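Local coordinates for protein AT5g51070/K3K7_27 (Arabidopsis thaliana, PDB 5GKM) that is a Clp-family chaperone, represented here by its N-terminal domain, and probably binds and hydrolyses ATP through AAA modules elsewhere in the full-length protein, at residues A[32-44]-A[123-135]. Numbering follows the deposited sequence.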
# COMPACT_ATOMS: atom_id res chain seq x y z
N MET A 32 -9.91 -4.48 -8.88
CA MET A 32 -8.58 -4.03 -9.15
C MET A 32 -8.05 -3.34 -7.90
O MET A 32 -8.75 -2.71 -7.24
CB MET A 32 -8.64 -3.06 -10.30
CG MET A 32 -7.33 -2.46 -10.60
SD MET A 32 -7.37 -1.55 -12.13
CE MET A 32 -6.78 -2.87 -13.14
N VAL A 33 -6.76 -3.48 -7.66
CA VAL A 33 -6.16 -2.90 -6.48
C VAL A 33 -5.66 -1.50 -6.80
O VAL A 33 -4.82 -1.32 -7.61
CB VAL A 33 -4.93 -3.72 -6.09
CG1 VAL A 33 -4.24 -3.11 -4.90
CG2 VAL A 33 -5.31 -5.13 -5.78
N TYR A 34 -6.24 -0.52 -6.15
CA TYR A 34 -5.80 0.84 -6.26
C TYR A 34 -4.97 1.19 -5.00
O TYR A 34 -4.80 0.39 -4.17
CB TYR A 34 -6.95 1.80 -6.49
CG TYR A 34 -7.54 1.79 -7.88
CD1 TYR A 34 -8.47 0.87 -8.25
CD2 TYR A 34 -7.16 2.73 -8.78
CE1 TYR A 34 -9.00 0.89 -9.52
CE2 TYR A 34 -7.68 2.77 -10.06
CZ TYR A 34 -8.59 1.82 -10.43
OH TYR A 34 -9.13 1.89 -11.68
N THR A 35 -4.43 2.39 -4.95
CA THR A 35 -3.42 2.66 -3.96
C THR A 35 -3.93 2.69 -2.54
O THR A 35 -3.21 2.43 -1.65
CB THR A 35 -2.54 3.88 -4.29
OG1 THR A 35 -3.35 5.01 -4.54
CG2 THR A 35 -1.73 3.56 -5.46
N GLN A 36 -5.18 3.07 -2.36
CA GLN A 36 -5.76 2.99 -1.03
C GLN A 36 -5.85 1.53 -0.52
O GLN A 36 -5.81 1.28 0.62
CB GLN A 36 -7.11 3.72 -0.93
CG GLN A 36 -8.26 3.05 -1.65
CD GLN A 36 -8.39 3.45 -3.10
OE1 GLN A 36 -7.47 3.92 -3.71
NE2 GLN A 36 -9.57 3.26 -3.63
N HIS A 37 -6.05 0.61 -1.44
CA HIS A 37 -6.04 -0.78 -1.10
C HIS A 37 -4.68 -1.30 -0.72
O HIS A 37 -4.53 -2.12 0.12
CB HIS A 37 -6.69 -1.63 -2.18
CG HIS A 37 -7.98 -1.05 -2.66
ND1 HIS A 37 -8.21 -0.76 -3.95
CD2 HIS A 37 -9.12 -0.71 -1.97
CE1 HIS A 37 -9.43 -0.24 -4.06
NE2 HIS A 37 -9.99 -0.23 -2.85
N LEU A 38 -3.68 -0.81 -1.43
CA LEU A 38 -2.31 -1.12 -1.08
C LEU A 38 -2.00 -0.60 0.34
O LEU A 38 -1.34 -1.23 1.08
CB LEU A 38 -1.37 -0.50 -2.10
CG LEU A 38 0.10 -0.78 -1.82
CD1 LEU A 38 0.42 -2.28 -1.76
CD2 LEU A 38 0.96 -0.08 -2.85
N LEU A 39 -2.53 0.55 0.65
CA LEU A 39 -2.33 1.09 1.97
C LEU A 39 -2.92 0.14 3.00
O LEU A 39 -2.32 -0.12 3.97
CB LEU A 39 -2.95 2.49 2.10
CG LEU A 39 -2.92 3.10 3.49
CD1 LEU A 39 -1.50 3.30 4.00
CD2 LEU A 39 -3.66 4.41 3.45
N LEU A 40 -4.10 -0.37 2.70
CA LEU A 40 -4.70 -1.33 3.60
C LEU A 40 -3.85 -2.60 3.77
O LEU A 40 -3.70 -3.07 4.82
CB LEU A 40 -6.12 -1.70 3.17
CG LEU A 40 -7.16 -0.59 3.19
CD1 LEU A 40 -8.53 -1.09 2.74
CD2 LEU A 40 -7.31 0.00 4.58
N GLY A 41 -3.30 -3.10 2.68
CA GLY A 41 -2.46 -4.25 2.77
C GLY A 41 -1.22 -4.06 3.62
O GLY A 41 -0.82 -4.91 4.32
N LEU A 42 -0.62 -2.89 3.47
CA LEU A 42 0.53 -2.56 4.29
C LEU A 42 0.21 -2.45 5.75
O LEU A 42 0.94 -2.88 6.55
CB LEU A 42 1.18 -1.25 3.83
CG LEU A 42 1.85 -1.28 2.45
CD1 LEU A 42 2.08 0.14 1.97
CD2 LEU A 42 3.14 -2.06 2.40
N ILE A 43 -0.91 -1.83 6.04
CA ILE A 43 -1.39 -1.75 7.41
C ILE A 43 -1.70 -3.12 7.99
O ILE A 43 -1.31 -3.42 9.07
CB ILE A 43 -2.61 -0.80 7.55
CG1 ILE A 43 -2.19 0.63 7.21
CG2 ILE A 43 -3.20 -0.85 8.95
CD1 ILE A 43 -3.32 1.57 6.97
N ALA A 44 -2.35 -3.94 7.20
CA ALA A 44 -2.67 -5.27 7.66
C ALA A 44 -1.42 -6.12 7.96
O ALA A 44 -1.43 -6.96 8.80
CB ALA A 44 -3.58 -5.97 6.69
N ILE A 123 7.91 0.18 -0.30
CA ILE A 123 6.59 0.36 -0.88
C ILE A 123 5.86 1.53 -0.26
O ILE A 123 5.23 2.25 -0.91
CB ILE A 123 5.70 -0.92 -0.81
CG1 ILE A 123 6.42 -2.08 -1.52
CG2 ILE A 123 4.31 -0.62 -1.37
CD1 ILE A 123 5.79 -3.44 -1.34
N ALA A 124 5.98 1.66 1.05
CA ALA A 124 5.36 2.81 1.69
C ALA A 124 5.94 4.15 1.22
O ALA A 124 5.23 5.05 1.02
CB ALA A 124 5.47 2.70 3.21
N VAL A 125 7.24 4.19 1.06
CA VAL A 125 7.85 5.42 0.60
C VAL A 125 7.31 5.74 -0.78
O VAL A 125 7.02 6.83 -1.05
CB VAL A 125 9.39 5.38 0.57
CG1 VAL A 125 9.95 6.70 0.05
CG2 VAL A 125 9.89 5.15 1.98
N GLY A 126 7.17 4.72 -1.59
CA GLY A 126 6.60 4.92 -2.90
C GLY A 126 5.17 5.40 -2.83
O GLY A 126 4.80 6.27 -3.51
N LEU A 127 4.41 4.78 -1.95
CA LEU A 127 3.03 5.06 -1.87
C LEU A 127 2.81 6.50 -1.50
O LEU A 127 1.90 7.14 -1.96
CB LEU A 127 2.39 4.13 -0.86
CG LEU A 127 0.91 4.22 -0.53
CD1 LEU A 127 0.12 4.01 -1.81
CD2 LEU A 127 0.49 3.20 0.51
N PHE A 128 3.67 6.99 -0.64
CA PHE A 128 3.50 8.30 -0.07
C PHE A 128 4.21 9.38 -0.87
O PHE A 128 4.28 10.47 -0.41
CB PHE A 128 3.98 8.34 1.39
CG PHE A 128 3.26 7.38 2.30
CD1 PHE A 128 1.96 7.05 2.03
CD2 PHE A 128 3.86 6.80 3.41
CE1 PHE A 128 1.28 6.17 2.81
CE2 PHE A 128 3.18 5.90 4.21
CZ PHE A 128 1.91 5.59 3.88
N THR A 129 4.82 9.01 -1.98
CA THR A 129 5.45 9.97 -2.86
C THR A 129 4.99 9.99 -4.30
O THR A 129 5.14 10.98 -4.93
CB THR A 129 6.97 9.87 -2.85
OG1 THR A 129 7.37 8.57 -3.22
CG2 THR A 129 7.54 10.18 -1.48
N VAL A 130 4.50 8.89 -4.82
CA VAL A 130 4.14 8.84 -6.24
C VAL A 130 2.72 8.41 -6.60
O VAL A 130 2.47 8.13 -7.75
CB VAL A 130 5.13 7.98 -7.06
CG1 VAL A 130 6.53 8.46 -6.85
CG2 VAL A 130 4.97 6.51 -6.76
N ASP A 131 1.83 8.36 -5.62
CA ASP A 131 0.47 7.91 -5.92
C ASP A 131 -0.48 9.02 -6.41
O ASP A 131 -0.05 10.09 -6.66
CB ASP A 131 -0.14 7.03 -4.81
CG ASP A 131 -1.10 7.78 -3.90
OD1 ASP A 131 -0.85 8.95 -3.73
OD2 ASP A 131 -2.03 7.20 -3.34
N ASP A 132 -1.75 8.67 -6.57
CA ASP A 132 -2.78 9.54 -7.20
C ASP A 132 -3.50 10.44 -6.23
O ASP A 132 -4.41 11.13 -6.59
CB ASP A 132 -3.79 8.78 -8.06
CG ASP A 132 -4.66 7.83 -7.26
OD1 ASP A 132 -4.46 7.76 -6.08
OD2 ASP A 132 -5.52 7.17 -7.86
N GLY A 133 -3.02 10.47 -5.00
CA GLY A 133 -3.62 11.18 -3.92
C GLY A 133 -4.53 10.34 -3.05
O GLY A 133 -4.95 10.78 -2.04
N SER A 134 -4.76 9.12 -3.45
CA SER A 134 -5.63 8.24 -2.69
C SER A 134 -5.13 7.95 -1.30
O SER A 134 -5.88 8.03 -0.40
CB SER A 134 -5.90 6.95 -3.45
OG SER A 134 -6.43 7.25 -4.70
N ALA A 135 -3.87 7.65 -1.15
CA ALA A 135 -3.37 7.35 0.20
C ALA A 135 -3.52 8.50 1.16
O ALA A 135 -3.88 8.33 2.28
CB ALA A 135 -1.92 6.89 0.16
O HOH W 1 -4.73 4.66 -6.90
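Leu-127 of helix 123-130 is a knob in the hole on helix 35-44 lined by Thr-35, Leu-38, Leu-39 and Leu-42, at the centre of the all-helical Clp N-terminal domain. Helix 123-130 runs nearly antiparallel to helix 35-44, 150° between the directions of these short segments. With CG anti to the backbone N, the branch of Leu-127 is carried across to helix 35-44, where its CD1 lies 3.6 Å from Thr-35 CB. The other methyl, CD2, rests against the Leu-39 backbone and, at 3.7 Å, Leu-42 CD1. Leu-38 meets Ile-123 at about a right angle, CD2 to CG2 at 3.7 Å. On the other flank Leu-39 CD1 comes to the edge of the Phe-128 ring, near its plane, 4.1 Å from CZ; Phe-128 also packs on Met-146, Leu-149 and Thr-150 of helix 146-158.

Apolar packing gives way to polar bonds at the N-terminal end of helix 35-44. Thr-35 OG1, set between its own backbone N and carbonyl carbon (chi1 54°), donates to Asp-131 OD2 over 2.8 Å, reaching that oxygen on its anti side and 25° out of the carboxylate plane. The syn lone pair of the same OD2 takes the N-H of Ala-135, so a single oxygen ties helix 35-44 to the start of helix 134-142. Asp-131 OD1 accepts from Gly-133 N and Asp-132 OD1 from Ser-134 N, two successive Asx turns that shape the linker between helices. Ser-134 CB packs against Gln-36 OE1, and Gln-36 NE2 bonds to Gln-79; Trp-70 of helix 59-71 touches both Gln-36 and Ser-134. One water bridges the segments beside Thr-35, accepting from its backbone N at 3.0 Å and donating to Asp-132 OD2 at 2.8 Å.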